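Fatty acid biosynthesis transcriptional regulator (Streptococcus pneumoniae, PDB 6JBX) probably acts as a DNA-binding MarR-family transcriptional regulator that represses the fatty acid synthesis pathway of the pneumococcus. Local coordinates at residues H47-I52 against R108-L113. Sequence-based numbering, arbitrary orientation.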
loop_
_atom_site.group_PDB
_atom_site.type_symbol
_atom_site.label_atom_id
_atom_site.label_comp_id
_atom_site.label_asym_id
_atom_site.label_seq_id
_atom_site.Cartn_x
_atom_site.Cartn_y
_atom_site.Cartn_z
ATOM N N HIS A 47 8.739 5.630 -6.898
ATOM C CA HIS A 47 7.788 5.266 -7.959
ATOM C C HIS A 47 8.035 6.112 -9.218
ATOM O O HIS A 47 7.968 5.591 -10.307
ATOM C CB HIS A 47 6.327 5.397 -7.504
ATOM C CG HIS A 47 5.949 4.394 -6.471
ATOM N ND1 HIS A 47 4.931 4.637 -5.575
ATOM C CD2 HIS A 47 6.488 3.191 -6.153
ATOM C CE1 HIS A 47 4.841 3.609 -4.751
ATOM N NE2 HIS A 47 5.797 2.709 -5.083
ATOM N N THR A 48 8.270 7.412 -9.054
ATOM C CA THR A 48 8.581 8.285 -10.181
ATOM C C THR A 48 9.867 7.807 -10.850
ATOM O O THR A 48 9.899 7.635 -12.064
ATOM C CB THR A 48 8.657 9.748 -9.757
ATOM O OG1 THR A 48 7.406 10.074 -9.166
ATOM C CG2 THR A 48 8.938 10.682 -10.913
ATOM N N ILE A 49 10.885 7.472 -10.063
ATOM C CA ILE A 49 12.135 7.002 -10.644
ATOM C C ILE A 49 11.876 5.745 -11.490
ATOM O O ILE A 49 12.473 5.562 -12.570
ATOM C CB ILE A 49 13.205 6.773 -9.565
ATOM C CG1 ILE A 49 13.675 8.107 -8.976
ATOM C CG2 ILE A 49 14.366 5.955 -10.096
ATOM C CD1 ILE A 49 14.725 7.971 -7.913
ATOM N N ASP A 50 11.016 4.885 -10.988
ATOM C CA ASP A 50 10.704 3.575 -11.581
ATOM C C ASP A 50 10.054 3.752 -12.961
ATOM O O ASP A 50 10.468 3.133 -13.926
ATOM C CB ASP A 50 9.760 2.811 -10.641
ATOM C CG ASP A 50 9.564 1.364 -11.014
ATOM O OD1 ASP A 50 10.584 0.695 -11.303
ATOM O OD2 ASP A 50 8.383 0.935 -11.043
ATOM N N VAL A 51 9.070 4.621 -13.048
ATOM C CA VAL A 51 8.431 4.904 -14.320
ATOM C C VAL A 51 9.493 5.380 -15.330
ATOM O O VAL A 51 9.548 4.886 -16.462
ATOM C CB VAL A 51 7.310 5.944 -14.154
ATOM C CG1 VAL A 51 6.790 6.419 -15.499
ATOM C CG2 VAL A 51 6.170 5.412 -13.301
ATOM N N ILE A 52 10.331 6.345 -14.937
ATOM C CA ILE A 52 11.295 6.931 -15.872
ATOM C C ILE A 52 12.315 5.860 -16.274
ATOM O O ILE A 52 12.722 5.786 -17.425
ATOM C CB ILE A 52 11.963 8.183 -15.270
ATOM C CG1 ILE A 52 10.923 9.226 -14.867
ATOM C CG2 ILE A 52 12.999 8.776 -16.232
ATOM C CD1 ILE A 52 11.476 10.396 -14.078
ATOM N N ARG A 108 19.779 5.503 -12.163
ATOM C CA ARG A 108 19.877 4.110 -12.599
ATOM C C ARG A 108 20.337 3.235 -11.426
ATOM O O ARG A 108 19.776 2.121 -11.215
ATOM C CB ARG A 108 20.808 3.979 -13.806
ATOM C CG ARG A 108 20.219 4.586 -15.075
ATOM C CD ARG A 108 20.952 4.276 -16.385
ATOM N NE ARG A 108 22.334 4.741 -16.422
ATOM C CZ ARG A 108 22.722 5.964 -16.767
ATOM N NH1 ARG A 108 21.835 6.864 -17.151
ATOM N NH2 ARG A 108 23.993 6.298 -16.678
ATOM N N LEU A 109 21.272 3.749 -10.613
ATOM C CA LEU A 109 21.811 2.958 -9.486
ATOM C C LEU A 109 20.702 2.667 -8.473
ATOM O O LEU A 109 20.575 1.549 -8.026
ATOM C CB LEU A 109 22.948 3.701 -8.781
ATOM C CG LEU A 109 24.362 3.485 -9.314
ATOM C CD1 LEU A 109 25.374 4.067 -8.322
ATOM C CD2 LEU A 109 24.655 2.013 -9.559
ATOM N N ILE A 110 19.931 3.671 -8.081
ATOM C CA ILE A 110 18.940 3.409 -7.090
ATOM C C ILE A 110 17.776 2.602 -7.720
ATOM O O ILE A 110 17.135 1.807 -7.029
ATOM C CB ILE A 110 18.475 4.695 -6.384
ATOM C CG1 ILE A 110 17.647 4.347 -5.140
ATOM C CG2 ILE A 110 17.730 5.607 -7.338
ATOM C CD1 ILE A 110 17.058 5.524 -4.395
ATOM N N HIS A 111 17.476 2.795 -9.003
ATOM C CA HIS A 111 16.422 2.023 -9.665
ATOM C C HIS A 111 16.721 0.524 -9.537
ATOM O O HIS A 111 15.857 -0.262 -9.185
ATOM C CB HIS A 111 16.306 2.468 -11.128
ATOM C CG HIS A 111 15.257 1.757 -11.912
ATOM N ND1 HIS A 111 13.952 1.651 -11.472
ATOM C CD2 HIS A 111 15.324 1.107 -13.092
ATOM C CE1 HIS A 111 13.254 0.980 -12.361
ATOM N NE2 HIS A 111 14.067 0.640 -13.363
ATOM N N ARG A 112 17.940 0.151 -9.839
ATOM C CA ARG A 112 18.420 -1.211 -9.663
ATOM C C ARG A 112 18.143 -1.731 -8.241
ATOM O O ARG A 112 17.629 -2.834 -8.017
ATOM C CB ARG A 112 19.917 -1.242 -9.956
ATOM C CG ARG A 112 20.592 -2.528 -9.518
ATOM C CD ARG A 112 20.173 -3.697 -10.388
ATOM N NE ARG A 112 21.289 -4.620 -10.597
ATOM C CZ ARG A 112 21.444 -5.789 -9.975
ATOM N NH1 ARG A 112 20.539 -6.191 -9.097
ATOM N NH2 ARG A 112 22.487 -6.561 -10.271
ATOM N N LEU A 113 18.489 -0.942 -7.254
ATOM C CA LEU A 113 18.388 -1.367 -5.857
ATOM C C LEU A 113 16.930 -1.671 -5.481
ATOM O O LEU A 113 16.614 -2.640 -4.737
ATOM C CB LEU A 113 18.957 -0.224 -5.011
ATOM C CG LEU A 113 18.875 -0.399 -3.503
ATOM C CD1 LEU A 113 19.854 -1.474 -3.049
ATOM C CD2 LEU A 113 19.156 0.926 -2.812
#
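Ile49 and Ile110 meet through their methyl groups: CD1 of Ile49 lies 3.9 Å from CG2 of Ile110, and the two side chains cross at about a right angle. The other branch of Ile49, CG2, packs beside the imidazole-bearing carbon of His111, with 4.1 Å between Ile49 CG2 and His111 CB. Ile49 can touch both residues because its branches diverge: CG2 stands anti to the backbone N, whereas CG1 sits beside that N (chi1 -70°) and places CD1 against Ile110 CG2. Leu103 of strand 99-103 touches both Ile49 and His111, and Phe38, Ile41 and Tyr86 pack on Ile110, so the apolar part is buried. The helices bearing these residues, 43-54 and 105-125, belong to the winged helix-turn-helix fold of MarR regulators; here the first helix of the DNA-binding domain rests on the long helix that follows the two-stranded wing. Their local axes cross at -103° and approach to 9.8 Å, which confines the contact to a few residues, with Asp50 and His111 nearest in backbone (CA to CA 6.2 Å). The side chains of these two cross at about a right angle. With CG anti to the backbone N, the imidazole of His111 reaches across to helix 43-54, and His111 CE1 comes within 3.7 Å of Asp50 CA. The carboxylate carbon CG of Asp50 lies at the ring edge, the carboxylate plane turned 46° from that of the imidazole. No hydrogen bond links the two segments; Asp50 OD2 instead forms a salt bridge with Lys54 NZ, one turn further along its own helix.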